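Endoglucanase (Ruminococcus champanellensis, PDB 6WQV) hydrolyses internal beta-1,4 linkages of cellulose and probably of related plant polysaccharides, as a broad-specificity GH5 endoglucanase that binds cellotriose in its cleft. Local coordinates at residues N117-N122 with G161-R166; S187-F192 with L208-Y213; N31-T36 with V74-S79; L236-H241 with I282-G287. All blocks are in the same frame, centred on the assembly; numbering follows the deposited sequence.

In the fold
The four contacts belong to one (beta/alpha)8 barrel and lie in series along the chain. Interactions 1, 3 and 4 reach the cleft: interaction 1 holds the terminal GLC through His119 and Asn163, interaction 4 adds His241 to the same sugar, and interaction 3 places Asn31 on the next unit, BGC. Interactions 1 and 3 also bond to each other, since Asn163 OD1 accepts from Arg75 NH2 at 2.9 Å and Ser79 OG takes His120 N at 2.9 Å. Interactions 3 and 4 are centred about 18 Å apart across the barrel. Interaction 2 lies behind the site, its strand joined to 236-241 by Val210 N to Ile237 O, 2.9 Å, and to interaction 1 by Gly161 N to Met209 O, 3.0 Å.

Interaction 1: N117-N122 with G161-R166; sequences NIHHEN and GMNQPR. Unlike the reference sequence in segment 161-166: Gln164 (reference Glu). With GLC (alpha-D-glucopyranose), chain E; BGC (beta-D-glucopyranose), chain B.
The imidazole of His119 carries the amide of Asn163 stacked over one face, the two planes 23° apart and Asn163 ND2 shifted toward the rim, 3.2 Å from His119 CE1. Two partners meet the edge of this ring: Asn117 ND2 donates to ND1 in the ring plane (3.1 Å), and NE2 shares a nearly straight hydrogen bond of 2.9 Å with O3 of GLC. CD2 of His119 in turn sits over the centre of the His120 ring. Further along, the guanidinium of Arg166 stands at 66° to the amide of Asn122, while its own edge takes Gln164 O, bound by NH1 at 2.9 Å. Asn163 reaches the sugar because its CG is anti to the backbone N (chi1 -180°), which lets ND2 donate to GLC O2 at 2.9 Å; OD1 is held by Arg75, and the OD1 of Asn117 by Val78 N. Ordered waters bridge the two segments, one joining His119 O to Asn163 N and another joining His119 O, Asn122 ND2 and Gln164 N. Replacing His119 by an alanine would probably leave GLC O3 and Asn117 ND2 without their ring partners and uncover one face of the Asn163 amide. Gln164, a glutamate in the reference sequence, places OE1 3.0 Å from C1 of GLC. These loops follow neighbouring barrel strands 113-117 and 157-160, and an Asn-Glu pair after the fourth strand, the Glu acting as general acid/base, is the hallmark of GH5 active sites; Asn163-Gln164 probably occupies that position.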
# COMPACT_ATOMS: atom_id res chain seq x y z
N ASN A 117 3.38 -6.00 -1.30
CA ASN A 117 4.45 -5.13 -0.81
C ASN A 117 5.26 -5.80 0.29
O ASN A 117 5.08 -6.98 0.61
CB ASN A 117 3.90 -3.76 -0.36
CG ASN A 117 3.26 -3.79 1.03
OD1 ASN A 117 3.28 -4.81 1.72
ND2 ASN A 117 2.70 -2.65 1.44
N ILE A 118 6.22 -5.04 0.83
CA ILE A 118 6.73 -5.22 2.19
C ILE A 118 6.20 -4.04 3.01
O ILE A 118 6.12 -2.92 2.51
CB ILE A 118 8.26 -5.35 2.26
CG1 ILE A 118 9.00 -4.03 2.04
CG2 ILE A 118 8.78 -6.38 1.26
CD1 ILE A 118 10.53 -4.17 2.09
N HIS A 119 5.79 -4.31 4.26
CA HIS A 119 4.97 -3.35 4.98
C HIS A 119 5.68 -2.87 6.24
O HIS A 119 6.49 -1.93 6.16
CB HIS A 119 3.55 -3.90 5.19
CG HIS A 119 2.52 -2.83 5.40
ND1 HIS A 119 1.94 -2.15 4.36
CD2 HIS A 119 1.97 -2.33 6.54
CE1 HIS A 119 1.07 -1.28 4.84
NE2 HIS A 119 1.07 -1.37 6.16
N HIS A 120 5.38 -3.42 7.41
CA HIS A 120 5.95 -2.90 8.65
C HIS A 120 7.34 -3.50 8.90
O HIS A 120 7.55 -4.32 9.80
CB HIS A 120 5.03 -3.18 9.83
CG HIS A 120 3.72 -2.46 9.79
ND1 HIS A 120 3.61 -1.12 9.51
CD2 HIS A 120 2.46 -2.90 10.03
CE1 HIS A 120 2.34 -0.76 9.57
NE2 HIS A 120 1.62 -1.82 9.89
N GLU A 121 8.30 -3.03 8.11
CA GLU A 121 9.68 -3.49 8.16
C GLU A 121 10.59 -2.49 8.86
O GLU A 121 11.81 -2.66 8.86
CB GLU A 121 10.21 -3.71 6.74
CG GLU A 121 9.39 -4.70 5.92
CD GLU A 121 9.35 -6.11 6.51
OE1 GLU A 121 10.40 -6.70 6.85
OE2 GLU A 121 8.24 -6.65 6.63
N ASN A 122 10.04 -1.45 9.48
CA ASN A 122 10.84 -0.32 9.93
C ASN A 122 11.83 -0.67 11.04
O ASN A 122 12.73 0.13 11.31
CB ASN A 122 9.91 0.81 10.37
CG ASN A 122 8.76 1.02 9.39
OD1 ASN A 122 7.61 0.66 9.68
ND2 ASN A 122 9.05 1.59 8.24
N GLY A 161 7.71 -1.80 -3.51
CA GLY A 161 8.98 -2.16 -2.88
C GLY A 161 9.07 -1.89 -1.39
O GLY A 161 9.80 -2.59 -0.68
N MET A 162 8.37 -0.87 -0.90
CA MET A 162 8.36 -0.49 0.50
C MET A 162 7.03 0.19 0.78
O MET A 162 6.30 0.56 -0.15
CB MET A 162 9.48 0.50 0.84
CG MET A 162 10.88 -0.02 0.64
SD MET A 162 12.10 1.22 1.06
CE MET A 162 12.03 2.27 -0.39
N ASN A 163 6.73 0.39 2.06
CA ASN A 163 5.47 1.01 2.45
C ASN A 163 5.65 2.48 2.83
O ASN A 163 5.33 3.37 2.04
CB ASN A 163 4.82 0.23 3.58
CG ASN A 163 3.50 0.83 4.02
OD1 ASN A 163 2.66 1.16 3.19
ND2 ASN A 163 3.33 0.98 5.33
N GLN A 164 6.14 2.73 4.04
CA GLN A 164 6.31 4.08 4.57
C GLN A 164 7.69 4.23 5.20
O GLN A 164 7.81 4.46 6.40
CB GLN A 164 5.23 4.40 5.60
CG GLN A 164 3.88 4.67 5.00
CD GLN A 164 2.92 5.25 6.00
OE1 GLN A 164 2.75 4.71 7.10
NE2 GLN A 164 2.31 6.38 5.65
N PRO A 165 8.75 4.09 4.40
CA PRO A 165 10.10 4.25 4.96
C PRO A 165 10.27 5.62 5.58
O PRO A 165 9.89 6.64 5.00
CB PRO A 165 11.00 4.06 3.74
CG PRO A 165 10.15 4.49 2.57
CD PRO A 165 8.76 4.00 2.93
N ARG A 166 10.84 5.65 6.78
CA ARG A 166 10.85 6.89 7.55
C ARG A 166 11.81 6.76 8.73
O ARG A 166 12.34 5.68 9.01
CB ARG A 166 9.44 7.21 8.05
CG ARG A 166 8.95 6.23 9.11
CD ARG A 166 7.47 6.38 9.35
NE ARG A 166 6.98 5.48 10.40
CZ ARG A 166 6.56 4.24 10.19
NH1 ARG A 166 6.59 3.72 8.97
NH2 ARG A 166 6.12 3.51 11.20
C1 GLC E . -0.19 3.92 7.04
C2 GLC E . 0.08 2.44 7.21
C3 GLC E . -0.98 1.56 7.72
C4 GLC E . -1.68 2.20 8.89
C5 GLC E . -2.30 3.48 8.37
C6 GLC E . -3.25 4.16 9.35
O1 GLC E . -0.64 4.34 5.82
O2 GLC E . 0.63 1.97 5.94
O3 GLC E . -0.32 0.31 8.14
O4 GLC E . -2.66 1.29 9.40
O5 GLC E . -1.22 4.43 8.05
O6 GLC E . -2.60 4.57 10.47
C2 BGC B . -3.87 0.61 11.31
C3 BGC B . -3.79 0.46 12.80
C4 BGC B . -2.54 -0.25 13.24
C5 BGC B . -1.30 0.42 12.69
C6 BGC B . -0.02 -0.30 12.94
C1 BGC B . -2.63 1.29 10.75
O2 BGC B . -5.04 1.37 10.94
O3 BGC B . -4.98 -0.28 13.26
O4 BGC B . -2.41 -0.17 14.71
O5 BGC B . -1.43 0.53 11.21
O6 BGC B . 1.08 0.53 12.54
O HOH W 1 7.26 1.16 6.26
O HOH W 2 8.19 -0.81 4.08
O HOH W 3 4.95 0.73 7.80
O HOH W 4 11.26 2.95 7.86
O HOH W 5 12.94 2.87 10.29
O HOH W 6 5.38 0.57 11.22

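Interaction 2: S187-F192 with L208-Y213; sequences SYNQTF and LMVPTY
Asn189 and Val210 form the tight end of this contact, where the amide of the asparagine lies against the isopropyl group of the valine and Asn189 CG comes within 3.6 Å of Val210 CB. From there ND2 donates to Pro211 O at 3.0 Å; the carbonyl oxygen lies close to the amide plane, and the N-H...O angle of 154° makes the bond fairly straight. The asparagine CG is anti to the carbonyl carbon, which brings the amide down onto the strand. Its other end is less well served: OD1 is packed against Val210 CG1 and, at 3.5 Å, Pro211 CD, and is buried with no hydrogen-bond partner in the model. The Phe192 end is apolar and fits with somewhat wider spacing. With CG anti to the backbone N (chi1 158°), the ring extends toward the strand, meeting Val210 CG1 at its edge (CD2 to CG1 3.9 Å) and bringing CE2 within 3.9 Å of Leu208 CB. CE2 also approaches Met209 O, at 3.5 Å. Against this filled side, Ser187, Gln190 and Thr191 lie off the strand and are partly exposed, Ser187 and Thr191 bonding to Asn136 of helix 129-149. The axes of helix 187-192 and strand 208-211 run nearly antiparallel, 168° apart, at 9.2 Å, as expected for a helix returning to the next strand of an alpha/beta barrel. Trp143 of helix 129-149 meets the Phe192 ring, Phe159 of strand 157-160 packs on both Phe192 and Leu208, and strand 236-241 pairs with strand 208-211 through Ile237, while its Leu236 packs on Leu208.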
# COMPACT_ATOMS: atom_id res chain seq x y z
N SER A 187 18.00 5.38 -2.75
CA SER A 187 18.83 4.20 -2.96
C SER A 187 18.04 2.91 -2.75
O SER A 187 18.17 1.96 -3.53
CB SER A 187 20.02 4.24 -1.99
OG SER A 187 20.85 3.10 -2.14
N TYR A 188 17.21 2.87 -1.70
CA TYR A 188 16.43 1.67 -1.43
C TYR A 188 15.44 1.38 -2.56
O TYR A 188 15.29 0.22 -2.97
CB TYR A 188 15.68 1.83 -0.10
CG TYR A 188 16.54 1.93 1.15
CD1 TYR A 188 17.89 1.58 1.15
CD2 TYR A 188 15.99 2.36 2.35
CE1 TYR A 188 18.66 1.68 2.31
CE2 TYR A 188 16.75 2.45 3.52
CZ TYR A 188 18.08 2.11 3.49
OH TYR A 188 18.86 2.20 4.62
N ASN A 189 14.76 2.41 -3.07
CA ASN A 189 13.85 2.19 -4.19
C ASN A 189 14.62 1.71 -5.43
O ASN A 189 14.13 0.84 -6.17
CB ASN A 189 13.07 3.46 -4.52
CG ASN A 189 11.88 3.67 -3.60
OD1 ASN A 189 11.29 2.70 -3.11
ND2 ASN A 189 11.52 4.92 -3.38
N GLN A 190 15.81 2.27 -5.67
CA GLN A 190 16.61 1.85 -6.82
C GLN A 190 17.02 0.39 -6.68
O GLN A 190 16.96 -0.39 -7.65
CB GLN A 190 17.84 2.74 -6.96
CG GLN A 190 18.67 2.41 -8.18
CD GLN A 190 17.95 2.73 -9.48
OE1 GLN A 190 17.78 3.90 -9.84
NE2 GLN A 190 17.50 1.69 -10.18
N THR A 191 17.43 -0.02 -5.48
CA THR A 191 17.78 -1.42 -5.25
C THR A 191 16.60 -2.34 -5.54
O THR A 191 16.74 -3.37 -6.19
CB THR A 191 18.27 -1.60 -3.82
OG1 THR A 191 19.47 -0.86 -3.64
CG2 THR A 191 18.52 -3.07 -3.51
N PHE A 192 15.42 -1.97 -5.03
CA PHE A 192 14.23 -2.78 -5.26
C PHE A 192 13.99 -3.00 -6.75
O PHE A 192 13.77 -4.13 -7.21
CB PHE A 192 13.02 -2.10 -4.59
CG PHE A 192 11.69 -2.49 -5.17
CD1 PHE A 192 11.19 -3.77 -5.03
CD2 PHE A 192 10.92 -1.55 -5.84
CE1 PHE A 192 9.95 -4.12 -5.56
CE2 PHE A 192 9.68 -1.88 -6.37
CZ PHE A 192 9.20 -3.16 -6.23
N LEU A 208 5.82 -1.66 -11.23
CA LEU A 208 6.30 -1.63 -9.86
C LEU A 208 5.94 -0.29 -9.22
O LEU A 208 5.90 0.74 -9.89
CB LEU A 208 7.82 -1.78 -9.85
CG LEU A 208 8.41 -2.95 -10.64
CD1 LEU A 208 9.94 -2.88 -10.58
CD2 LEU A 208 7.90 -4.28 -10.13
N MET A 209 5.67 -0.34 -7.92
CA MET A 209 5.29 0.85 -7.15
C MET A 209 6.38 1.16 -6.13
O MET A 209 6.97 0.25 -5.54
CB MET A 209 3.94 0.63 -6.44
CG MET A 209 2.72 0.74 -7.35
SD MET A 209 1.19 0.16 -6.57
CE MET A 209 1.32 1.08 -5.07
N VAL A 210 6.65 2.45 -5.95
CA VAL A 210 7.63 2.93 -4.98
C VAL A 210 7.06 4.11 -4.20
O VAL A 210 6.40 4.98 -4.79
CB VAL A 210 8.96 3.32 -5.63
CG1 VAL A 210 9.72 2.10 -6.13
CG2 VAL A 210 8.74 4.33 -6.77
N PRO A 211 7.33 4.19 -2.90
CA PRO A 211 6.87 5.36 -2.13
C PRO A 211 7.90 6.47 -2.04
O PRO A 211 9.10 6.22 -2.18
CB PRO A 211 6.65 4.77 -0.73
CG PRO A 211 7.79 3.77 -0.63
CD PRO A 211 7.96 3.18 -2.03
N THR A 212 7.44 7.69 -1.80
CA THR A 212 8.29 8.73 -1.27
C THR A 212 8.55 8.45 0.21
O THR A 212 8.04 7.48 0.79
CB THR A 212 7.55 10.06 -1.38
OG1 THR A 212 6.29 9.90 -0.72
CG2 THR A 212 7.31 10.45 -2.84
N TYR A 213 9.35 9.32 0.83
CA TYR A 213 9.51 9.31 2.28
C TYR A 213 8.13 9.27 2.94
O TYR A 213 7.28 10.12 2.68
CB TYR A 213 10.29 10.56 2.74
CG TYR A 213 10.46 10.59 4.24
CD1 TYR A 213 9.42 11.00 5.06
CD2 TYR A 213 11.63 10.15 4.85
CE1 TYR A 213 9.53 10.98 6.43
CE2 TYR A 213 11.75 10.13 6.23
CZ TYR A 213 10.70 10.54 7.02
OH TYR A 213 10.81 10.53 8.39

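Interaction 3: N31-T36 with V74-S79; sequences NTLDAT and VRVPVS. With BGC (beta-D-glucopyranose), chain B.
Ser79 ties the segment after barrel strand 73-76 to the type I beta turn Thr32-Ala35 at the catalytic mouth of the (beta/alpha)8 barrel. Its OG donates to Asp34 O at 2.7 Å, while its N reaches Leu33 O at 3.0 Å from above the carbonyl plane. Beside these bonds Leu33 sets CD1 3.9 Å from Val76 CG1 and lies alongside Val78, and the carboxylate of Asp34 runs side by side with the Pro77 ring, Asp34 OD1 3.6 Å from Pro77 CG. One layer out, a water spans Leu33 N and Pro77 O, and Ser79 OG also receives His120 N. Asp34 turns its carboxylate back on its own loop, CG lying between the backbone N and the carbonyl carbon (chi1 45°): OD1 takes Thr32 N at 2.7 Å and OD2 takes Asn31 N with its syn lone pair. With an alanine in place of Asp34, both N-H groups would probably lose these acceptors, a gap would open beside Pro77 and Asn31 could shift against the sugar. Asn31 is in the ligand pocket, where Trp321 adjoins it and its ND2 donates to O3 of BGC at 2.9 Å and 164°.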
# COMPACT_ATOMS: atom_id res chain seq x y z
N ASN A 31 -4.26 -4.80 8.38
CA ASN A 31 -4.08 -5.40 9.71
C ASN A 31 -4.16 -6.93 9.69
O ASN A 31 -4.62 -7.56 10.65
CB ASN A 31 -5.05 -4.81 10.74
CG ASN A 31 -4.61 -3.47 11.29
OD1 ASN A 31 -3.65 -2.87 10.79
ND2 ASN A 31 -5.29 -3.00 12.33
N THR A 32 -3.66 -7.53 8.61
CA THR A 32 -3.78 -8.96 8.34
C THR A 32 -2.39 -9.53 8.16
O THR A 32 -1.71 -9.82 9.15
CB THR A 32 -4.77 -9.15 7.18
OG1 THR A 32 -6.01 -8.49 7.49
CG2 THR A 32 -5.06 -10.60 6.91
N LEU A 33 -1.92 -9.74 6.92
CA LEU A 33 -0.57 -10.26 6.72
C LEU A 33 0.50 -9.23 7.09
O LEU A 33 1.68 -9.59 7.19
CB LEU A 33 -0.38 -10.74 5.28
CG LEU A 33 -1.39 -11.80 4.82
CD1 LEU A 33 -1.08 -12.22 3.38
CD2 LEU A 33 -1.43 -13.00 5.76
N ASP A 34 0.09 -7.97 7.32
CA ASP A 34 0.95 -6.90 7.81
C ASP A 34 1.08 -6.87 9.33
O ASP A 34 1.93 -6.13 9.84
CB ASP A 34 0.46 -5.53 7.31
CG ASP A 34 -1.06 -5.32 7.44
OD1 ASP A 34 -1.84 -6.23 7.05
OD2 ASP A 34 -1.47 -4.23 7.89
N ALA A 35 0.28 -7.64 10.07
CA ALA A 35 0.37 -7.62 11.52
C ALA A 35 1.73 -8.13 11.97
O ALA A 35 2.24 -9.13 11.47
CB ALA A 35 -0.74 -8.47 12.12
N THR A 36 2.32 -7.43 12.94
CA THR A 36 3.59 -7.82 13.53
C THR A 36 3.40 -8.23 14.98
O THR A 36 2.46 -7.80 15.65
CB THR A 36 4.62 -6.68 13.46
OG1 THR A 36 4.12 -5.52 14.13
CG2 THR A 36 4.96 -6.32 12.02
N VAL A 74 -7.00 -5.27 -5.15
CA VAL A 74 -6.73 -5.51 -3.73
C VAL A 74 -5.25 -5.31 -3.48
O VAL A 74 -4.41 -5.94 -4.14
CB VAL A 74 -7.18 -6.90 -3.27
CG1 VAL A 74 -6.75 -7.16 -1.83
CG2 VAL A 74 -8.69 -7.03 -3.41
N ARG A 75 -4.92 -4.42 -2.55
CA ARG A 75 -3.57 -4.30 -2.04
C ARG A 75 -3.43 -5.23 -0.85
O ARG A 75 -4.27 -5.22 0.06
CB ARG A 75 -3.27 -2.86 -1.64
CG ARG A 75 -1.85 -2.64 -1.06
CD ARG A 75 -1.52 -1.19 -1.18
NE ARG A 75 -0.24 -0.69 -0.67
CZ ARG A 75 -0.05 -0.24 0.57
NH1 ARG A 75 -1.01 -0.29 1.47
NH2 ARG A 75 1.14 0.26 0.88
N VAL A 76 -2.42 -6.09 -0.91
CA VAL A 76 -2.14 -7.09 0.12
C VAL A 76 -0.88 -6.65 0.86
O VAL A 76 0.24 -7.03 0.47
CB VAL A 76 -1.99 -8.49 -0.47
CG1 VAL A 76 -1.69 -9.52 0.61
CG2 VAL A 76 -3.25 -8.89 -1.22
N PRO A 77 -1.00 -5.85 1.92
CA PRO A 77 0.19 -5.47 2.70
C PRO A 77 0.71 -6.67 3.45
O PRO A 77 -0.05 -7.40 4.10
CB PRO A 77 -0.33 -4.39 3.65
CG PRO A 77 -1.79 -4.71 3.83
CD PRO A 77 -2.24 -5.30 2.51
N VAL A 78 2.02 -6.90 3.38
CA VAL A 78 2.64 -8.04 4.03
C VAL A 78 3.84 -7.57 4.82
O VAL A 78 4.75 -6.94 4.27
CB VAL A 78 3.07 -9.12 3.02
CG1 VAL A 78 3.74 -10.28 3.76
CG2 VAL A 78 1.90 -9.59 2.18
N SER A 79 3.87 -7.90 6.10
CA SER A 79 5.05 -7.70 6.93
C SER A 79 5.82 -9.01 6.97
O SER A 79 5.27 -10.04 7.38
CB SER A 79 4.68 -7.22 8.32
OG SER A 79 4.10 -5.92 8.24
C2 BGC B . -3.87 0.61 11.31
C3 BGC B . -3.79 0.46 12.80
C4 BGC B . -2.54 -0.25 13.24
C5 BGC B . -1.30 0.42 12.69
C6 BGC B . -0.02 -0.30 12.94
C1 BGC B . -2.63 1.29 10.75
O2 BGC B . -5.04 1.37 10.94
O3 BGC B . -4.98 -0.28 13.26
O4 BGC B . -2.41 -0.17 14.71
O5 BGC B . -1.43 0.53 11.21
O6 BGC B . 1.08 0.53 12.54
O HOH W 7 -2.66 -8.41 4.44
O HOH W 8 3.30 -10.81 9.50

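Interaction 4: L236-H241 with I282-G287. With GLC (alpha-D-glucopyranose), chain E.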
# COMPACT_ATOMS: atom_id res chain seq x y z
N LEU A 236 6.90 2.36 -13.80
CA LEU A 236 6.99 2.71 -12.39
C LEU A 236 5.87 3.65 -11.98
O LEU A 236 5.50 4.57 -12.71
CB LEU A 236 8.34 3.35 -12.06
CG LEU A 236 9.56 2.49 -12.37
CD1 LEU A 236 10.85 3.22 -11.96
CD2 LEU A 236 9.50 1.13 -11.70
N ILE A 237 5.35 3.42 -10.77
CA ILE A 237 4.26 4.18 -10.18
C ILE A 237 4.66 4.62 -8.78
O ILE A 237 5.19 3.82 -8.00
CB ILE A 237 2.99 3.30 -10.09
CG1 ILE A 237 2.60 2.75 -11.45
CG2 ILE A 237 1.84 4.07 -9.45
CD1 ILE A 237 1.70 1.52 -11.36
N VAL A 238 4.37 5.86 -8.44
CA VAL A 238 4.60 6.35 -7.08
C VAL A 238 3.35 6.10 -6.24
O VAL A 238 2.22 6.33 -6.69
CB VAL A 238 4.97 7.85 -7.09
CG1 VAL A 238 5.03 8.39 -5.66
CG2 VAL A 238 6.31 8.05 -7.81
N ASP A 239 3.56 5.64 -5.01
CA ASP A 239 2.48 5.44 -4.05
C ASP A 239 2.50 6.56 -3.02
O ASP A 239 3.50 6.74 -2.30
CB ASP A 239 2.56 4.09 -3.35
CG ASP A 239 1.34 3.80 -2.45
OD1 ASP A 239 0.50 4.70 -2.25
OD2 ASP A 239 1.23 2.67 -1.94
N ILE A 240 1.41 7.31 -2.93
CA ILE A 240 1.18 8.30 -1.90
C ILE A 240 0.01 7.82 -1.05
O ILE A 240 -1.04 7.45 -1.58
CB ILE A 240 0.85 9.67 -2.52
CG1 ILE A 240 2.03 10.21 -3.35
CG2 ILE A 240 0.42 10.64 -1.44
CD1 ILE A 240 3.34 10.38 -2.60
N HIS A 241 0.19 7.81 0.27
CA HIS A 241 -0.93 7.63 1.19
C HIS A 241 -1.44 9.02 1.56
O HIS A 241 -0.66 9.93 1.84
CB HIS A 241 -0.52 6.88 2.45
CG HIS A 241 0.13 5.55 2.19
ND1 HIS A 241 0.53 4.72 3.22
CD2 HIS A 241 0.48 4.93 1.05
CE1 HIS A 241 1.10 3.64 2.70
NE2 HIS A 241 1.07 3.74 1.39
N ILE A 282 4.86 11.35 -14.23
CA ILE A 282 5.18 10.27 -13.30
C ILE A 282 3.86 9.70 -12.80
O ILE A 282 3.12 10.37 -12.06
CB ILE A 282 6.03 10.76 -12.12
CG1 ILE A 282 7.35 11.35 -12.60
CG2 ILE A 282 6.31 9.60 -11.17
CD1 ILE A 282 8.22 11.85 -11.46
N PRO A 283 3.51 8.46 -13.17
CA PRO A 283 2.26 7.89 -12.67
C PRO A 283 2.23 7.83 -11.15
O PRO A 283 3.25 7.61 -10.50
CB PRO A 283 2.24 6.49 -13.28
CG PRO A 283 3.13 6.57 -14.46
CD PRO A 283 4.20 7.56 -14.10
N VAL A 284 1.04 8.03 -10.59
CA VAL A 284 0.87 8.05 -9.14
C VAL A 284 -0.47 7.43 -8.78
O VAL A 284 -1.47 7.57 -9.50
CB VAL A 284 1.02 9.48 -8.56
CG1 VAL A 284 -0.03 10.42 -9.16
CG2 VAL A 284 0.96 9.46 -7.04
N ILE A 285 -0.49 6.74 -7.65
CA ILE A 285 -1.69 6.10 -7.11
C ILE A 285 -1.77 6.45 -5.63
O ILE A 285 -0.74 6.62 -4.96
CB ILE A 285 -1.65 4.57 -7.31
CG1 ILE A 285 -3.00 3.94 -6.96
CG2 ILE A 285 -0.52 3.94 -6.49
CD1 ILE A 285 -3.15 2.52 -7.46
N ILE A 286 -2.99 6.60 -5.12
CA ILE A 286 -3.21 6.76 -3.68
C ILE A 286 -3.44 5.35 -3.14
O ILE A 286 -4.54 4.80 -3.18
CB ILE A 286 -4.35 7.73 -3.36
CG1 ILE A 286 -3.93 9.15 -3.77
CG2 ILE A 286 -4.69 7.68 -1.87
CD1 ILE A 286 -5.06 10.14 -3.84
N GLY A 287 -2.35 4.73 -2.65
CA GLY A 287 -2.39 3.34 -2.25
C GLY A 287 -3.05 3.10 -0.92
O GLY A 287 -3.40 1.94 -0.62
C1 GLC E . -0.19 3.92 7.04
C2 GLC E . 0.08 2.44 7.21
C3 GLC E . -0.98 1.56 7.72
C4 GLC E . -1.68 2.20 8.89
C5 GLC E . -2.30 3.48 8.37
C6 GLC E . -3.25 4.16 9.35
O1 GLC E . -0.64 4.34 5.82
O2 GLC E . 0.63 1.97 5.94
O3 GLC E . -0.32 0.31 8.14
O4 GLC E . -2.66 1.29 9.40
O5 GLC E . -1.22 4.43 8.05
O6 GLC E . -2.60 4.57 10.47
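Strands 236-241 and 284-287, neighbours in the parallel sheet of the (beta/alpha)8 barrel, cross at -37° with axes 4.6 Å apart, and are laced by Val238 N to Pro283 O, Ile285 N to Val238 O (2.9 Å, nearly along the C=O axis) and Ile240 N to Ile285 O. Toward the surrounding helices, Val238 CG2 meets Ile282 CG2 at 3.7 Å, and Ile240 lays CG1 3.9 Å from Val284 CG2, the branch that stands anti to the backbone N of Val284; helix 263-278 packs on this face. The barrel interior holds Ile237 and Ile285, whose CG2 methyls meet at 3.8 Å, together with Asp239. The OD1 of Asp239 receives Gly287 N at 2.9 Å from above the carboxylate plane, a bent bond, and the same N-H bonds weakly to Ile240 O. Having no CB, Gly287 leaves room for this carboxylate. OD2 lies near Glu160, a like charge, and makes a long, weak ion pair with Arg75, which also forms a salt bridge with Glu160. Beyond Asp239 the strand delivers His241 to the cleft, where ND1 shares a hydrogen bond of 2.9 Å with O1 of GLC near the ring plane.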